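Local atomic coordinates of citrate synthase (Pyrobaculum aerophilum, PDB entry 2IBP), a protein that probably catalyses the condensation of oxaloacetate with acetyl-CoA and water to give citrate and CoA, a step of the tricarboxylic acid cycle. Residues 200-205 / 303-308; 209-214 / 365-370; 293-298 / 346-351; 307-312 / 353-358; 313-316 / 320-323. All coordinates share one frame; numbering follows the deposited sequence.

Interactions 3, 1 and 4 follow one another along helix 297-313: interaction 3 lies at its start, against the turn before helix 349-356, interaction 1 joins it to helix 198-210, and interaction 4 to the end of helix 349-356. Interaction 5 secures the start of the following helix, 319-332, and its centre is only 8 Å from that of interaction 4, to which it is joined through Tyr355 and Asp315. Interaction 2 lies deepest, about 4 Å from the centre of the chain; its His211 side chain is about 5 Å from that of Asp346, a predicted active-site residue within interaction 3. Interaction 1 reaches the surface at its Arg202-Asp308 end, where a magnesium ion lies about 4 Å from the Asp308 side chain.

Interaction 1: residues 200-205 / 303-308; sequences ASRGID and KEFSRD
Arg202 and Asp308 form the polar half of this contact, a salt bridge between NH2 of Arg202 and OD2 of Asp308 at 2.9 Å with an N-H...O angle of 153°. The carboxylate oxygen lies close to the guanidinium plane, yet it is met on its anti side, and the two flat groups are turned 55° apart. A water closes the pair into a small ring, accepting from Arg202 NH1 and donating to Asp308 OD2, each at 2.9 Å. A bend at chi3 of Arg202 carries the guanidinium across to helix 297-313.

The apolar half is Phe305. Gly203 CA sits over one face of its ring in a CH-pi contact, although the modelled spacing is too tight for its exact length to be trusted. Arg202 passes the rim of the same ring, with NH1 3.9 Å from Phe305 CD1, the guanidinium and ring planes being nearly perpendicular. Ala352 and Leu206 touch Phe305 as well.

The two helix segments run antiparallel at 166°, their axes 10.4 Å apart, as in the helix packing of the mainly helical citrate synthase fold. The outer end borders a magnesium site: Glu304, gripped side-on by Arg307, and Asp308 bind magnesium in a crystal structure of this protein, whereas here the ion is not bound to this chain and lies about 4 Å from the Asp308 side chain.

Interaction 2: residues 209-214 / 365-370; sequences ILHADH and PIFAMS
The backbones of Ala212 and Ser370 approach to 4.8 Å between their CA atoms, where the chain turns out of helix 198-210 against helix 363-382, and Ala212 CA directs a C-H toward Ser370 O at 3.6 Å. This joins the two helices near the centre of the chain. Ser370 turns its hydroxyl toward the other segment, OG standing opposite its own N (chi1 175°), and OG pairs with the carbonyl of Leu208. Alongside it, Ser370 CB rests 3.8 Å from His211 CB.

One turn back along helix 363-382, Phe367 reaches His211 with its ring. The imidazole presents its edge, CD2 lying 3.9 Å from Phe367 CE1, and the two rings meet rim to rim with planes at 69°, neither covering the other's face. The imidazole stacks on Tyr207, while its ND1 bonds to the carbonyl of that same residue. Its side chain is about 5 Å from that of Asp346, a predicted active-site residue.

The polar ends of His211 and Ser370 are thus paired with residues outside the contact. What joins the segments directly is van der Waals packing plus a C-H...O contact, and the hydrogen bonds to Tyr207 and Leu208 fix the orientation of the groups that pack.

Interaction 3: residues 293-298 / 346-351; sequences KAYDPR and DFWSGI
Tyr295 brings its phenol oxygen to the edge of the Trp348 indole, and this single meeting carries the contact. Trp348 NE1 donates to Tyr295 OH over 3.1 Å with an N-H...O angle of 154°, the oxygen lying a little out of the indole plane. The touch is made by the hydroxyl at the indole edge, and the two side chains cross at about a right angle. Tyr295 OH is held from a second direction by Glu327 OE2, and the hydroxyl therefore links Trp348 to helix 319-332.

Next to Tyr295, Asp296 is the N-cap of helix 297-313. Its OD1 accepts from Arg298 N at 2.9 Å, met from above the carboxylate plane, and also from Arg298 NE at 3.0 Å in a nearly straight bond to the syn lone pair. Arg298 NH2 reaches OD2 at 2.8 Å, making the grip side-on and two-pronged. OD2 takes a further bond from Val345 N, which ties this helix start to the chain just ahead of Asp346, predicted to be an active-site residue.

With CG anti to its carbonyl carbon (chi1 -65°), Trp348 offers one indole face to the preceding residue, Phe347 CD2 standing 3.5 Å above it. Replacing Trp348 by a leucine would probably leave Tyr295 OH without its N-H donor and open a gap where the indole packs against Lys303 and Phe320.

Interaction 4: residues 307-312 / 353-358; sequences RDYVAK and FYYMGI
Tyr309 projects from helix 297-313, and the far part of its ring lies slantwise over a hollow formed by Tyr355 CB and Met356 at the end of helix 349-356. Its first torsion (chi1 -173°) points the ring away from the backbone N and well out from its own helix. Both walls of the hollow lie on the same side of the ring plane, but they meet different rims. Toward one rim is the base of Tyr355, its CB being 3.6 Å from Tyr309 CE2. Toward the other, and toward the hydroxyl, is Met356, whose CG approaches Tyr309 OH to 3.5 Å. Beyond CG the methionine chain runs extended past the CE1 rim, ending with its methyl CE 4.0 Å from Tyr309 CE1.

A second, smaller bump lies beside the first. Val310 sets its CG1 methyl against the Tyr355 ring, 3.8 Å from CE2, so that Tyr355 is touched at its base by Tyr309 and farther out by Val310. The Tyr355 hydroxyl passes on to bond with Asp315 and the chain after it. Phe313 meets the Tyr309 ring from within its own helix.

Helix 349-356 stops here in a Schellman motif: Gly357, with positive phi, sends its N back to Tyr354 O, and Ile358 N bonds to Phe353 O at 3.0 Å. A water is 2.7 Å from Tyr309 OH and donates to Tyr355 O at 3.1 Å. This one water is the polar link between the segments, beside packing that is otherwise apolar.

Interaction 5: residues 313-316 / 320-323; sequences FGDP and FAIA
The carboxylate of Asp315 turns the edge bearing both oxygens toward the backbone N-H groups of Phe320 and Ala321, while its plane is 75° from that of the Phe320 ring. OD1 accepts from Phe320 N at 3.0 Å in a nearly straight bond (170°), and OD2 from Ala321 N at 3.0 Å with an angle of 152°. Each oxygen is met on its syn side, a little out of the carboxylate plane, in a fork that fastens the group to two successive amides. The first torsion of Asp315 turns the acid away from its own backbone N, extending it toward the helix. Small carbons flank it: OD2 is 3.6 Å from Ala321 CB, and Phe320 CB is equally near.

These amides belong to the first turn of helix 319-332, where the negative charge would be favoured by the helix dipole. OD1 is shared with the hydroxyl of Tyr355. Without the carboxylate of Asp315, as with an alanine here, both amides would probably lose their side-chain acceptor and Tyr355 one of its partners.

Gly314, with positive phi, turns the chain out of helix 297-313 just before the acid. From there the short connection leads into helix 319-332, whose Phe320 lies back on Ser306, Arg307 and Val310 of helix 297-313 and meets the Trp348 ring, while Ile322 and Ala323 pack on Tyr260 of helix 252-263.

Interaction 1: residues 200-205 / 303-308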
# COMPACT_ATOMS: atom_id res chain seq x y z
N ALA A 200 5.60 -7.76 32.68
CA ALA A 200 5.44 -8.12 31.27
C ALA A 200 4.53 -7.08 30.59
O ALA A 200 4.84 -6.59 29.50
CB ALA A 200 4.88 -9.53 31.11
N SER A 201 3.44 -6.71 31.27
CA SER A 201 2.53 -5.69 30.73
C SER A 201 3.25 -4.36 30.54
O SER A 201 3.01 -3.65 29.57
CB SER A 201 1.34 -5.46 31.66
OG SER A 201 0.58 -6.64 31.76
N ARG A 202 4.04 -3.98 31.53
CA ARG A 202 4.81 -2.75 31.41
C ARG A 202 5.71 -2.77 30.17
O ARG A 202 5.88 -1.77 29.49
CB ARG A 202 5.64 -2.46 32.66
CG ARG A 202 6.45 -1.18 32.54
CD ARG A 202 7.00 -0.71 33.87
NE ARG A 202 8.07 -1.54 34.42
CZ ARG A 202 9.38 -1.31 34.25
NH1 ARG A 202 9.82 -0.35 33.43
NH2 ARG A 202 10.25 -2.09 34.86
N GLY A 203 6.34 -3.91 29.93
CA GLY A 203 7.21 -4.08 28.79
C GLY A 203 6.46 -3.86 27.49
O GLY A 203 6.94 -3.15 26.61
N ILE A 204 5.28 -4.45 27.38
CA ILE A 204 4.47 -4.28 26.17
C ILE A 204 4.05 -2.81 26.06
O ILE A 204 4.20 -2.19 25.00
CB ILE A 204 3.25 -5.22 26.14
CG1 ILE A 204 3.73 -6.68 26.07
CG2 ILE A 204 2.34 -4.89 24.93
CD1 ILE A 204 4.57 -7.02 24.83
N ASP A 205 3.55 -2.23 27.14
CA ASP A 205 3.12 -0.83 27.11
C ASP A 205 4.29 0.07 26.68
O ASP A 205 4.13 0.95 25.83
CB ASP A 205 2.63 -0.39 28.48
CG ASP A 205 1.80 0.88 28.43
OD1 ASP A 205 0.97 1.01 27.52
OD2 ASP A 205 1.89 1.69 29.38
N LYS A 303 16.40 -0.90 27.07
CA LYS A 303 17.48 -1.65 27.72
C LYS A 303 17.21 -1.76 29.22
O LYS A 303 17.30 -2.83 29.81
CB LYS A 303 18.80 -0.91 27.54
CG LYS A 303 19.93 -1.52 28.33
CD LYS A 303 21.16 -0.65 28.29
CE LYS A 303 22.28 -1.30 29.08
NZ LYS A 303 23.46 -0.41 29.17
N GLU A 304 16.86 -0.63 29.84
CA GLU A 304 16.59 -0.61 31.27
C GLU A 304 15.39 -1.46 31.65
O GLU A 304 15.38 -2.10 32.68
CB GLU A 304 16.50 0.81 31.80
CG GLU A 304 17.84 1.51 31.74
CD GLU A 304 18.94 0.70 32.43
OE1 GLU A 304 18.69 0.17 33.54
OE2 GLU A 304 20.04 0.58 31.86
N PHE A 305 14.34 -1.41 30.84
CA PHE A 305 13.22 -2.30 31.07
C PHE A 305 13.69 -3.76 30.98
O PHE A 305 13.31 -4.60 31.80
CB PHE A 305 12.11 -2.10 30.04
CG PHE A 305 11.16 -3.23 30.03
CD1 PHE A 305 10.30 -3.40 31.09
CD2 PHE A 305 11.27 -4.24 29.09
CE1 PHE A 305 9.52 -4.53 31.17
CE2 PHE A 305 10.49 -5.37 29.19
CZ PHE A 305 9.62 -5.51 30.22
N SER A 306 14.48 -4.07 29.96
CA SER A 306 14.95 -5.43 29.75
C SER A 306 15.75 -5.92 30.95
O SER A 306 15.64 -7.07 31.36
CB SER A 306 15.77 -5.53 28.47
OG SER A 306 14.99 -5.12 27.37
N ARG A 307 16.55 -5.01 31.51
CA ARG A 307 17.33 -5.32 32.70
C ARG A 307 16.39 -5.74 33.84
O ARG A 307 16.63 -6.73 34.52
CB ARG A 307 18.14 -4.11 33.12
CG ARG A 307 19.09 -4.39 34.26
CD ARG A 307 19.71 -3.14 34.81
NE ARG A 307 20.32 -2.32 33.78
CZ ARG A 307 21.50 -2.56 33.20
NH1 ARG A 307 22.19 -3.66 33.48
NH2 ARG A 307 21.96 -1.71 32.30
N ASP A 308 15.33 -4.95 34.04
CA ASP A 308 14.32 -5.25 35.05
C ASP A 308 13.65 -6.58 34.80
O ASP A 308 13.41 -7.35 35.72
CB ASP A 308 13.26 -4.17 35.11
CG ASP A 308 13.79 -2.85 35.62
OD1 ASP A 308 14.89 -2.85 36.22
OD2 ASP A 308 13.11 -1.83 35.42
O HOH W 1 12.60 0.30 33.45

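Interaction 2: residues 209-214 / 365-370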
# COMPACT_ATOMS: atom_id res chain seq x y z
N ILE A 209 4.63 2.45 23.39
CA ILE A 209 4.93 3.87 23.42
C ILE A 209 6.14 4.17 22.55
O ILE A 209 6.13 5.08 21.73
CB ILE A 209 5.27 4.32 24.86
CG1 ILE A 209 4.01 4.24 25.72
CG2 ILE A 209 5.89 5.73 24.85
CD1 ILE A 209 4.26 4.47 27.20
N LEU A 210 7.19 3.38 22.71
CA LEU A 210 8.46 3.69 22.08
C LEU A 210 8.46 3.59 20.57
O LEU A 210 9.27 4.24 19.94
CB LEU A 210 9.58 2.82 22.62
CG LEU A 210 9.97 3.07 24.09
CD1 LEU A 210 11.04 2.03 24.45
CD2 LEU A 210 10.43 4.49 24.36
N HIS A 211 7.56 2.80 20.01
CA HIS A 211 7.54 2.61 18.56
C HIS A 211 6.35 3.25 17.88
O HIS A 211 6.14 3.03 16.68
CB HIS A 211 7.62 1.11 18.26
CG HIS A 211 8.90 0.49 18.73
ND1 HIS A 211 9.12 0.18 20.06
CD2 HIS A 211 10.05 0.18 18.07
CE1 HIS A 211 10.36 -0.26 20.20
NE2 HIS A 211 10.94 -0.29 19.01
N ALA A 212 5.61 4.08 18.61
CA ALA A 212 4.36 4.66 18.11
C ALA A 212 4.50 5.49 16.83
O ALA A 212 3.59 5.48 15.99
CB ALA A 212 3.69 5.45 19.20
N ASP A 213 5.59 6.24 16.71
CA ASP A 213 5.86 6.97 15.47
C ASP A 213 7.34 7.22 15.33
O ASP A 213 8.06 7.29 16.34
CB ASP A 213 5.11 8.29 15.37
CG ASP A 213 5.00 8.77 13.92
OD1 ASP A 213 4.54 7.96 13.09
OD2 ASP A 213 5.42 9.90 13.61
N HIS A 214 7.82 7.32 14.10
CA HIS A 214 9.22 7.58 13.89
C HIS A 214 9.41 8.12 12.49
O HIS A 214 9.80 7.40 11.59
CB HIS A 214 10.02 6.30 14.15
CG HIS A 214 11.39 6.55 14.71
ND1 HIS A 214 12.55 6.26 14.01
CD2 HIS A 214 11.79 7.12 15.87
CE1 HIS A 214 13.60 6.59 14.75
NE2 HIS A 214 13.17 7.09 15.89
N PRO A 365 4.32 -7.92 13.82
CA PRO A 365 2.94 -7.59 14.16
C PRO A 365 2.81 -6.69 15.40
O PRO A 365 2.00 -5.77 15.42
CB PRO A 365 2.30 -8.95 14.38
CG PRO A 365 2.99 -9.79 13.34
CD PRO A 365 4.42 -9.32 13.35
N ILE A 366 3.62 -6.92 16.43
CA ILE A 366 3.58 -6.05 17.62
C ILE A 366 4.08 -4.64 17.28
O ILE A 366 3.55 -3.65 17.78
CB ILE A 366 4.35 -6.67 18.79
CG1 ILE A 366 3.61 -7.95 19.21
CG2 ILE A 366 4.43 -5.70 19.98
CD1 ILE A 366 4.40 -8.85 20.14
N PHE A 367 5.07 -4.53 16.40
CA PHE A 367 5.49 -3.21 15.92
C PHE A 367 4.27 -2.49 15.27
O PHE A 367 4.05 -1.30 15.50
CB PHE A 367 6.62 -3.36 14.91
CG PHE A 367 7.13 -2.05 14.38
CD1 PHE A 367 8.19 -1.40 14.98
CD2 PHE A 367 6.54 -1.46 13.28
CE1 PHE A 367 8.67 -0.19 14.47
CE2 PHE A 367 7.02 -0.27 12.76
CZ PHE A 367 8.10 0.34 13.34
N ALA A 368 3.51 -3.21 14.45
CA ALA A 368 2.28 -2.67 13.84
C ALA A 368 1.28 -2.21 14.91
O ALA A 368 0.60 -1.19 14.75
CB ALA A 368 1.62 -3.74 12.92
N MET A 369 1.14 -2.98 15.98
CA MET A 369 0.27 -2.59 17.10
C MET A 369 0.69 -1.26 17.68
O MET A 369 -0.15 -0.48 18.13
CB MET A 369 0.29 -3.65 18.20
CG MET A 369 -0.50 -4.87 17.83
SD MET A 369 -0.02 -6.29 18.84
CE MET A 369 0.13 -5.54 20.46
N SER A 370 1.98 -0.99 17.71
CA SER A 370 2.48 0.27 18.18
C SER A 370 2.28 1.39 17.16
O SER A 370 1.66 2.44 17.43
CB SER A 370 3.98 0.17 18.48
OG SER A 370 4.48 1.42 18.84

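Interaction 3: residues 293-298 / 346-351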
# COMPACT_ATOMS: atom_id res chain seq x y z
N LYS A 293 22.79 9.32 15.36
CA LYS A 293 24.26 9.33 15.39
C LYS A 293 24.63 9.49 16.86
O LYS A 293 25.49 10.28 17.24
CB LYS A 293 24.79 10.51 14.56
CG LYS A 293 24.25 10.54 13.15
CD LYS A 293 24.54 9.27 12.37
CE LYS A 293 23.78 9.25 11.07
NZ LYS A 293 24.04 8.03 10.27
N ALA A 294 23.86 8.78 17.68
CA ALA A 294 23.95 8.80 19.11
C ALA A 294 23.14 7.60 19.56
O ALA A 294 22.47 6.96 18.74
CB ALA A 294 23.32 10.07 19.67
N TYR A 295 23.20 7.29 20.84
CA TYR A 295 22.45 6.16 21.35
C TYR A 295 20.97 6.47 21.09
O TYR A 295 20.50 7.59 21.30
CB TYR A 295 22.72 5.98 22.85
CG TYR A 295 22.60 4.57 23.34
CD1 TYR A 295 21.36 3.96 23.48
CD2 TYR A 295 23.73 3.86 23.73
CE1 TYR A 295 21.25 2.66 23.94
CE2 TYR A 295 23.62 2.58 24.23
CZ TYR A 295 22.38 1.97 24.30
OH TYR A 295 22.28 0.70 24.78
N ASP A 296 20.28 5.51 20.50
CA ASP A 296 18.85 5.64 20.22
C ASP A 296 18.18 5.80 21.58
O ASP A 296 18.32 4.95 22.46
CB ASP A 296 18.42 4.34 19.52
CG ASP A 296 16.94 4.27 19.18
OD1 ASP A 296 16.13 5.03 19.76
OD2 ASP A 296 16.62 3.40 18.35
N PRO A 297 17.40 6.88 21.76
CA PRO A 297 16.79 7.08 23.07
C PRO A 297 15.82 5.97 23.44
O PRO A 297 15.63 5.68 24.63
CB PRO A 297 16.04 8.42 22.91
CG PRO A 297 15.84 8.58 21.44
CD PRO A 297 17.01 7.91 20.79
N ARG A 298 15.19 5.38 22.43
CA ARG A 298 14.27 4.31 22.66
C ARG A 298 15.04 3.10 23.16
O ARG A 298 14.54 2.33 23.98
CB ARG A 298 13.54 3.96 21.38
CG ARG A 298 12.74 5.11 20.79
CD ARG A 298 12.28 4.78 19.40
NE ARG A 298 13.42 4.52 18.54
CZ ARG A 298 13.32 4.04 17.31
NH1 ARG A 298 12.13 3.79 16.78
NH2 ARG A 298 14.42 3.77 16.63
N ASP A 346 16.49 -1.94 18.17
CA ASP A 346 16.46 -3.34 17.72
C ASP A 346 17.52 -4.20 18.42
O ASP A 346 17.42 -5.43 18.45
CB ASP A 346 16.67 -3.41 16.21
CG ASP A 346 15.58 -2.70 15.44
OD1 ASP A 346 14.43 -2.61 15.95
OD2 ASP A 346 15.87 -2.22 14.32
N PHE A 347 18.56 -3.55 18.94
CA PHE A 347 19.62 -4.25 19.64
C PHE A 347 19.09 -4.96 20.88
O PHE A 347 19.62 -6.01 21.28
CB PHE A 347 20.70 -3.24 20.02
CG PHE A 347 21.94 -3.84 20.61
CD1 PHE A 347 23.03 -4.13 19.82
CD2 PHE A 347 22.04 -4.05 21.97
CE1 PHE A 347 24.18 -4.64 20.37
CE2 PHE A 347 23.18 -4.57 22.52
CZ PHE A 347 24.25 -4.85 21.71
N TRP A 348 18.03 -4.41 21.46
CA TRP A 348 17.50 -4.88 22.72
C TRP A 348 16.09 -5.43 22.70
O TRP A 348 15.77 -6.30 23.48
CB TRP A 348 17.43 -3.71 23.72
CG TRP A 348 18.73 -3.14 24.11
CD1 TRP A 348 19.28 -1.99 23.67
CD2 TRP A 348 19.69 -3.75 24.98
NE1 TRP A 348 20.51 -1.80 24.25
CE2 TRP A 348 20.80 -2.88 25.05
CE3 TRP A 348 19.71 -4.93 25.73
CZ2 TRP A 348 21.92 -3.15 25.83
CZ3 TRP A 348 20.83 -5.21 26.49
CH2 TRP A 348 21.91 -4.31 26.53
N SER A 349 15.23 -4.88 21.83
CA SER A 349 13.79 -5.11 21.93
C SER A 349 13.23 -6.51 21.73
O SER A 349 12.13 -6.78 22.20
CB SER A 349 13.03 -4.14 21.04
OG SER A 349 13.18 -4.50 19.70
N GLY A 350 13.98 -7.41 21.11
CA GLY A 350 13.51 -8.78 20.92
C GLY A 350 13.72 -9.67 22.12
O GLY A 350 13.09 -10.72 22.25
N ILE A 351 14.55 -9.22 23.06
CA ILE A 351 14.91 -10.05 24.21
C ILE A 351 13.72 -10.34 25.13
O ILE A 351 13.39 -11.50 25.40
CB ILE A 351 16.06 -9.42 24.99
CG1 ILE A 351 17.32 -9.37 24.10
CG2 ILE A 351 16.30 -10.20 26.29
CD1 ILE A 351 18.49 -8.62 24.71

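Interaction 4: residues 307-312 / 353-358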
# COMPACT_ATOMS: atom_id res chain seq x y z
N ARG A 307 16.55 -5.01 31.51
CA ARG A 307 17.33 -5.32 32.70
C ARG A 307 16.39 -5.74 33.84
O ARG A 307 16.63 -6.73 34.52
CB ARG A 307 18.14 -4.11 33.12
CG ARG A 307 19.09 -4.39 34.26
CD ARG A 307 19.71 -3.14 34.81
NE ARG A 307 20.32 -2.32 33.78
CZ ARG A 307 21.50 -2.56 33.20
NH1 ARG A 307 22.19 -3.66 33.48
NH2 ARG A 307 21.96 -1.71 32.30
N ASP A 308 15.33 -4.95 34.04
CA ASP A 308 14.32 -5.25 35.05
C ASP A 308 13.65 -6.58 34.80
O ASP A 308 13.41 -7.35 35.72
CB ASP A 308 13.26 -4.17 35.11
CG ASP A 308 13.79 -2.85 35.62
OD1 ASP A 308 14.89 -2.85 36.22
OD2 ASP A 308 13.11 -1.83 35.42
N TYR A 309 13.33 -6.86 33.54
CA TYR A 309 12.65 -8.08 33.20
C TYR A 309 13.49 -9.31 33.55
O TYR A 309 13.01 -10.26 34.18
CB TYR A 309 12.28 -8.08 31.70
CG TYR A 309 11.43 -9.27 31.34
CD1 TYR A 309 10.04 -9.20 31.39
CD2 TYR A 309 12.01 -10.49 31.07
CE1 TYR A 309 9.27 -10.29 31.11
CE2 TYR A 309 11.25 -11.59 30.77
CZ TYR A 309 9.87 -11.50 30.80
OH TYR A 309 9.10 -12.59 30.51
N VAL A 310 14.76 -9.30 33.16
CA VAL A 310 15.60 -10.45 33.43
C VAL A 310 16.00 -10.53 34.90
O VAL A 310 16.27 -11.62 35.40
CB VAL A 310 16.82 -10.54 32.49
CG1 VAL A 310 16.35 -10.61 31.04
CG2 VAL A 310 17.76 -9.39 32.71
N ALA A 311 16.00 -9.40 35.60
CA ALA A 311 16.29 -9.41 37.04
C ALA A 311 15.17 -10.21 37.73
O ALA A 311 15.44 -10.99 38.65
CB ALA A 311 16.36 -8.01 37.59
N LYS A 312 13.94 -10.05 37.25
CA LYS A 312 12.81 -10.77 37.84
C LYS A 312 12.66 -12.20 37.34
O LYS A 312 12.51 -13.12 38.15
CB LYS A 312 11.50 -10.03 37.61
CG LYS A 312 10.31 -10.73 38.26
CD LYS A 312 9.03 -9.94 38.07
CE LYS A 312 7.90 -10.48 38.94
NZ LYS A 312 7.58 -11.91 38.69
N PHE A 353 10.52 -9.96 24.43
CA PHE A 353 9.49 -10.69 23.68
C PHE A 353 9.81 -12.17 23.67
O PHE A 353 8.95 -13.01 23.88
CB PHE A 353 9.38 -10.26 22.22
CG PHE A 353 8.84 -8.87 21.98
CD1 PHE A 353 8.01 -8.25 22.88
CD2 PHE A 353 9.03 -8.28 20.74
CE1 PHE A 353 7.51 -6.97 22.60
CE2 PHE A 353 8.51 -7.03 20.45
CZ PHE A 353 7.72 -6.40 21.37
N TYR A 354 11.06 -12.48 23.35
CA TYR A 354 11.50 -13.86 23.29
C TYR A 354 11.22 -14.56 24.62
O TYR A 354 10.65 -15.64 24.66
CB TYR A 354 13.00 -13.93 22.94
CG TYR A 354 13.56 -15.33 22.92
CD1 TYR A 354 13.63 -16.06 21.75
CD2 TYR A 354 14.08 -15.90 24.08
CE1 TYR A 354 14.13 -17.34 21.75
CE2 TYR A 354 14.62 -17.15 24.08
CZ TYR A 354 14.64 -17.87 22.92
OH TYR A 354 15.17 -19.14 22.95
N TYR A 355 11.62 -13.92 25.72
CA TYR A 355 11.43 -14.51 27.03
C TYR A 355 9.96 -14.60 27.45
O TYR A 355 9.58 -15.51 28.22
CB TYR A 355 12.27 -13.78 28.07
CG TYR A 355 13.76 -14.05 28.00
CD1 TYR A 355 14.23 -15.34 27.79
CD2 TYR A 355 14.68 -13.08 28.35
CE1 TYR A 355 15.59 -15.62 27.79
CE2 TYR A 355 16.06 -13.36 28.40
CZ TYR A 355 16.50 -14.64 28.12
OH TYR A 355 17.84 -14.93 28.17
N MET A 356 9.15 -13.67 26.95
CA MET A 356 7.71 -13.67 27.21
C MET A 356 6.97 -14.78 26.45
O MET A 356 5.78 -15.00 26.67
CB MET A 356 7.10 -12.33 26.83
CG MET A 356 7.53 -11.18 27.70
SD MET A 356 6.77 -9.70 27.02
CE MET A 356 7.54 -8.41 27.99
N GLY A 357 7.66 -15.45 25.53
CA GLY A 357 7.06 -16.54 24.77
C GLY A 357 6.38 -16.07 23.50
O GLY A 357 5.59 -16.79 22.90
N ILE A 358 6.68 -14.84 23.09
CA ILE A 358 6.11 -14.32 21.85
C ILE A 358 6.96 -14.86 20.72
O ILE A 358 8.19 -14.66 20.70
CB ILE A 358 6.15 -12.79 21.82
CG1 ILE A 358 5.26 -12.24 22.96
CG2 ILE A 358 5.74 -12.27 20.42
CD1 ILE A 358 5.35 -10.75 23.14
O HOH W 2 9.94 -15.02 31.27

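Interaction 5: residues 313-316 / 320-323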
# COMPACT_ATOMS: atom_id res chain seq x y z
N PHE A 313 12.68 -12.39 36.03
CA PHE A 313 12.40 -13.69 35.44
C PHE A 313 13.63 -14.50 35.05
O PHE A 313 13.51 -15.63 34.60
CB PHE A 313 11.51 -13.54 34.22
CG PHE A 313 10.18 -12.94 34.54
CD1 PHE A 313 9.22 -13.70 35.19
CD2 PHE A 313 9.88 -11.63 34.21
CE1 PHE A 313 7.99 -13.16 35.51
CE2 PHE A 313 8.64 -11.09 34.52
CZ PHE A 313 7.70 -11.86 35.17
N GLY A 314 14.80 -13.90 35.18
CA GLY A 314 16.03 -14.58 34.81
C GLY A 314 16.39 -14.34 33.35
O GLY A 314 15.62 -13.78 32.58
N ASP A 315 17.58 -14.80 32.98
CA ASP A 315 18.12 -14.62 31.64
C ASP A 315 18.59 -16.00 31.21
O ASP A 315 19.78 -16.18 30.96
CB ASP A 315 19.30 -13.66 31.76
CG ASP A 315 19.86 -13.20 30.42
OD1 ASP A 315 19.10 -13.14 29.42
OD2 ASP A 315 21.05 -12.82 30.41
N PRO A 316 17.66 -16.97 31.08
CA PRO A 316 17.99 -18.38 30.82
C PRO A 316 18.76 -18.68 29.54
O PRO A 316 19.43 -19.71 29.45
CB PRO A 316 16.62 -19.07 30.78
CG PRO A 316 15.63 -18.00 30.57
CD PRO A 316 16.20 -16.76 31.17
N PHE A 320 20.41 -11.21 27.60
CA PHE A 320 20.74 -9.89 28.14
C PHE A 320 22.25 -9.78 28.44
O PHE A 320 22.89 -8.77 28.16
CB PHE A 320 19.90 -9.59 29.38
CG PHE A 320 20.04 -8.20 29.86
CD1 PHE A 320 19.37 -7.17 29.21
CD2 PHE A 320 20.88 -7.89 30.91
CE1 PHE A 320 19.52 -5.87 29.62
CE2 PHE A 320 21.05 -6.59 31.32
CZ PHE A 320 20.36 -5.58 30.68
N ALA A 321 22.82 -10.86 28.96
CA ALA A 321 24.26 -10.91 29.26
C ALA A 321 25.09 -10.73 27.99
O ALA A 321 26.04 -9.95 27.97
CB ALA A 321 24.61 -12.24 29.92
N ILE A 322 24.69 -11.44 26.93
CA ILE A 322 25.39 -11.36 25.66
C ILE A 322 25.24 -9.98 25.04
O ILE A 322 26.23 -9.35 24.65
CB ILE A 322 24.89 -12.45 24.70
CG1 ILE A 322 25.23 -13.84 25.26
CG2 ILE A 322 25.49 -12.27 23.30
CD1 ILE A 322 24.54 -14.99 24.53
N ALA A 323 24.00 -9.49 24.96
CA ALA A 323 23.76 -8.16 24.43
C ALA A 323 24.50 -7.09 25.22
O ALA A 323 25.12 -6.19 24.65
CB ALA A 323 22.27 -7.86 24.40